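Local coordinates for protein tryptophan halogenase (Shewanella frigidimarina, PDB 2PYX) that probably acts as a flavin-dependent monooxygenase of the tryptophan halogenase family, using FAD to chlorinate or otherwise halogenate an aromatic substrate, at residues R396-F407 with Y455-F465. Numbering follows the deposited sequence.
Sequences RYQQHWQQIIDF and YKEALFPAASF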
# COMPACT_ATOMS: atom_id res chain seq x y z
N ARG A 396 12.06 10.04 -8.92
CA ARG A 396 11.07 9.99 -7.82
C ARG A 396 10.76 8.55 -7.44
O ARG A 396 10.65 8.23 -6.25
CB ARG A 396 9.76 10.72 -8.18
CG ARG A 396 8.74 10.80 -7.06
CD ARG A 396 9.18 11.59 -5.83
NE ARG A 396 9.49 12.99 -6.14
CZ ARG A 396 8.61 13.93 -6.45
NH1 ARG A 396 7.33 13.69 -6.51
NH2 ARG A 396 9.02 15.16 -6.71
N TYR A 397 10.64 7.69 -8.44
CA TYR A 397 10.44 6.24 -8.22
C TYR A 397 11.54 5.65 -7.36
O TYR A 397 11.27 4.90 -6.39
CB TYR A 397 10.35 5.57 -9.57
CG TYR A 397 10.60 4.10 -9.61
CD1 TYR A 397 9.56 3.20 -9.48
CD2 TYR A 397 11.87 3.60 -9.85
CE1 TYR A 397 9.78 1.80 -9.55
CE2 TYR A 397 12.10 2.23 -9.93
CZ TYR A 397 11.06 1.33 -9.75
OH TYR A 397 11.25 -0.05 -9.85
N GLN A 398 12.78 6.03 -7.68
CA GLN A 398 13.95 5.56 -6.91
C GLN A 398 13.91 6.09 -5.46
O GLN A 398 14.22 5.36 -4.48
CB GLN A 398 15.22 5.99 -7.64
CG GLN A 398 15.42 5.19 -8.91
CD GLN A 398 16.29 5.87 -9.95
OE1 GLN A 398 16.82 6.97 -9.71
NE2 GLN A 398 16.43 5.21 -11.12
N GLN A 399 13.51 7.35 -5.28
CA GLN A 399 13.32 7.92 -3.94
C GLN A 399 12.25 7.10 -3.18
O GLN A 399 12.41 6.74 -2.02
CB GLN A 399 12.85 9.38 -4.00
CG GLN A 399 13.86 10.39 -4.56
CD GLN A 399 15.00 10.75 -3.61
OE1 GLN A 399 15.11 10.24 -2.49
NE2 GLN A 399 15.84 11.69 -4.06
N HIS A 400 11.13 6.83 -3.83
CA HIS A 400 10.05 6.04 -3.20
C HIS A 400 10.52 4.68 -2.75
O HIS A 400 10.23 4.28 -1.61
CB HIS A 400 8.87 5.87 -4.12
CG HIS A 400 8.07 7.13 -4.31
ND1 HIS A 400 7.96 8.11 -3.35
CD2 HIS A 400 7.28 7.51 -5.34
CE1 HIS A 400 7.15 9.06 -3.80
NE2 HIS A 400 6.73 8.73 -5.01
N TRP A 401 11.23 3.99 -3.62
CA TRP A 401 11.70 2.62 -3.27
C TRP A 401 12.72 2.66 -2.15
O TRP A 401 12.70 1.82 -1.25
CB TRP A 401 12.15 1.84 -4.51
CG TRP A 401 11.01 1.12 -5.13
CD1 TRP A 401 10.30 1.47 -6.27
CD2 TRP A 401 10.40 -0.06 -4.64
NE1 TRP A 401 9.33 0.54 -6.51
CE2 TRP A 401 9.39 -0.43 -5.53
CE3 TRP A 401 10.68 -0.89 -3.54
CZ2 TRP A 401 8.60 -1.56 -5.31
CZ3 TRP A 401 9.89 -2.02 -3.35
CH2 TRP A 401 8.88 -2.33 -4.23
N GLN A 402 13.61 3.63 -2.15
CA GLN A 402 14.55 3.74 -1.02
C GLN A 402 13.77 3.96 0.27
O GLN A 402 14.10 3.37 1.29
CB GLN A 402 15.59 4.85 -1.25
CG GLN A 402 16.50 5.12 -0.03
CD GLN A 402 17.55 6.22 -0.26
OE1 GLN A 402 18.74 5.95 -0.44
NE2 GLN A 402 17.12 7.48 -0.24
N GLN A 403 12.76 4.83 0.24
CA GLN A 403 11.96 5.12 1.41
C GLN A 403 11.19 3.90 1.86
O GLN A 403 11.09 3.65 3.07
CB GLN A 403 10.99 6.25 1.15
CG GLN A 403 10.42 6.76 2.45
CD GLN A 403 9.28 7.71 2.32
OE1 GLN A 403 8.30 7.47 1.61
NE2 GLN A 403 9.35 8.80 3.13
N ILE A 404 10.64 3.12 0.92
CA ILE A 404 9.86 1.93 1.29
C ILE A 404 10.80 0.95 1.99
O ILE A 404 10.50 0.41 3.04
CB ILE A 404 9.24 1.30 0.03
CG1 ILE A 404 8.06 2.13 -0.45
CG2 ILE A 404 8.83 -0.13 0.33
CD1 ILE A 404 7.68 1.87 -1.86
N ILE A 405 11.97 0.69 1.41
CA ILE A 405 12.87 -0.30 1.98
C ILE A 405 13.29 0.14 3.39
O ILE A 405 13.30 -0.64 4.37
CB ILE A 405 14.06 -0.60 1.08
CG1 ILE A 405 13.61 -1.19 -0.26
CG2 ILE A 405 15.03 -1.58 1.80
CD1 ILE A 405 12.77 -2.43 -0.13
N ASP A 406 13.63 1.41 3.52
CA ASP A 406 14.11 1.91 4.79
C ASP A 406 12.99 1.89 5.83
O ASP A 406 13.20 1.54 7.00
CB ASP A 406 14.62 3.36 4.66
CG ASP A 406 15.96 3.45 3.98
OD1 ASP A 406 16.57 2.41 3.61
OD2 ASP A 406 16.42 4.63 3.81
N PHE A 407 11.79 2.30 5.42
CA PHE A 407 10.66 2.35 6.35
C PHE A 407 10.30 0.94 6.83
O PHE A 407 10.08 0.71 8.03
CB PHE A 407 9.44 3.06 5.74
CG PHE A 407 8.29 3.20 6.70
CD1 PHE A 407 8.48 3.72 7.97
CD2 PHE A 407 7.01 2.80 6.34
CE1 PHE A 407 7.40 3.86 8.86
CE2 PHE A 407 5.94 2.95 7.21
CZ PHE A 407 6.14 3.47 8.47
N TYR A 455 12.40 15.83 -0.89
CA TYR A 455 11.66 15.88 -2.15
C TYR A 455 10.17 15.96 -1.89
O TYR A 455 9.65 15.65 -0.81
CB TYR A 455 12.02 14.65 -3.03
CG TYR A 455 11.77 13.33 -2.33
CD1 TYR A 455 12.77 12.74 -1.57
CD2 TYR A 455 10.55 12.67 -2.42
CE1 TYR A 455 12.56 11.56 -0.90
CE2 TYR A 455 10.33 11.47 -1.74
CZ TYR A 455 11.33 10.92 -1.00
OH TYR A 455 11.14 9.76 -0.31
N LYS A 456 9.45 16.40 -2.92
CA LYS A 456 8.03 16.62 -2.83
C LYS A 456 7.27 15.28 -2.84
O LYS A 456 7.72 14.28 -3.41
CB LYS A 456 7.57 17.50 -4.01
CG LYS A 456 8.07 18.92 -3.86
CD LYS A 456 8.25 19.70 -5.18
CE LYS A 456 6.97 19.88 -5.93
NZ LYS A 456 7.19 20.81 -7.11
N GLU A 457 6.12 15.28 -2.18
CA GLU A 457 5.15 14.21 -2.32
C GLU A 457 5.69 12.83 -1.97
O GLU A 457 5.48 11.86 -2.67
CB GLU A 457 4.57 14.20 -3.71
CG GLU A 457 3.78 15.44 -4.03
CD GLU A 457 3.45 15.43 -5.51
OE1 GLU A 457 4.39 15.66 -6.34
OE2 GLU A 457 2.29 15.13 -5.83
N ALA A 458 6.33 12.74 -0.81
CA ALA A 458 6.79 11.45 -0.35
C ALA A 458 5.64 10.49 -0.13
O ALA A 458 4.53 10.87 0.23
CB ALA A 458 7.56 11.60 0.92
N LEU A 459 5.91 9.19 -0.32
CA LEU A 459 4.89 8.19 -0.06
C LEU A 459 4.55 8.12 1.42
O LEU A 459 3.37 8.07 1.77
CB LEU A 459 5.39 6.81 -0.49
CG LEU A 459 5.08 6.21 -1.85
CD1 LEU A 459 5.36 4.72 -1.75
CD2 LEU A 459 3.65 6.44 -2.34
N PHE A 460 5.56 8.10 2.26
CA PHE A 460 5.36 8.14 3.72
C PHE A 460 5.84 9.48 4.26
O PHE A 460 7.00 9.85 4.11
CB PHE A 460 6.16 7.03 4.42
CG PHE A 460 5.83 5.65 3.97
CD1 PHE A 460 4.69 5.00 4.41
CD2 PHE A 460 6.69 4.95 3.12
CE1 PHE A 460 4.41 3.72 3.98
CE2 PHE A 460 6.39 3.68 2.70
CZ PHE A 460 5.26 3.07 3.12
N PRO A 461 4.96 10.18 5.01
CA PRO A 461 5.42 11.39 5.67
C PRO A 461 6.17 11.06 6.91
O PRO A 461 6.10 9.88 7.38
CB PRO A 461 4.12 12.10 6.04
CG PRO A 461 3.17 11.06 6.22
CD PRO A 461 3.56 9.91 5.31
N ALA A 462 6.83 12.08 7.46
CA ALA A 462 7.62 11.96 8.69
C ALA A 462 6.76 11.32 9.77
O ALA A 462 7.27 10.57 10.56
CB ALA A 462 8.15 13.31 9.16
N ALA A 463 5.46 11.63 9.82
CA ALA A 463 4.61 11.09 10.90
C ALA A 463 4.65 9.57 10.92
O ALA A 463 4.59 8.98 11.98
CB ALA A 463 3.19 11.56 10.80
N SER A 464 4.72 8.95 9.77
CA SER A 464 4.76 7.48 9.73
C SER A 464 5.99 6.95 10.43
O SER A 464 5.93 5.94 11.18
CB SER A 464 4.73 6.97 8.30
OG SER A 464 3.41 7.11 7.80
N PHE A 465 7.10 7.63 10.24
CA PHE A 465 8.33 7.27 10.90
C PHE A 465 8.21 7.49 12.39
O PHE A 465 8.67 6.67 13.19
CB PHE A 465 9.51 8.02 10.30
CG PHE A 465 9.86 7.56 8.92
CD1 PHE A 465 9.17 8.04 7.82
CD2 PHE A 465 10.84 6.60 8.72
CE1 PHE A 465 9.48 7.59 6.54
CE2 PHE A 465 11.15 6.14 7.46
CZ PHE A 465 10.47 6.65 6.36
O HOH W 1 5.65 11.52 -5.42
O HOH W 2 8.78 8.64 -0.84
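Gln403 grips the backbone of Phe460 at both ends of its amide: OE1 accepts a nearly straight bond from Phe460 N (2.9 Å), the donor tilted from the carbonyl plane, while NE2 gives a more bent bond to a lone pair of Phe460 O (2.8 Å). Its CG, anti to the backbone N (chi1 -165°), starts an extended chain that carries the amide from the helix to the loop. A water bound to Gln403 OE1 also links His400 ND1, Tyr455 OH and Leu459 N. With an alanine here, Phe460 N and O would probably lose their side-chain partners, and this water one of its ligands. Leu459 CG lies over one face of the His400 imidazole, 3.9 Å from its centroid, with Arg396 O over the other; a second water joins His400 NE2 to Arg396 NH1 and Glu457 O. Lys456 O sits over the face of the Arg396 guanidinium, whose NH1 makes a long salt bridge to Glu457 OE1 (3.5 Å), and Gln399 CB sits over the Tyr455 ring in a CH-pi contact. Beyond Gln403, Phe407 turns its edge to the face of Phe465 (centroids 4.8 Å apart) and meets Phe460 obliquely, planes at 45°, completing an aromatic cluster. Phe407 also touches Glu361, predicted to bind tryptophan, which places this end of the contact beside the predicted substrate site. The contact joins the loop 455-461 and the first turn of helix 462-471 to helix 383-413, whose His400 and Ile404 also pack against helix 363-377.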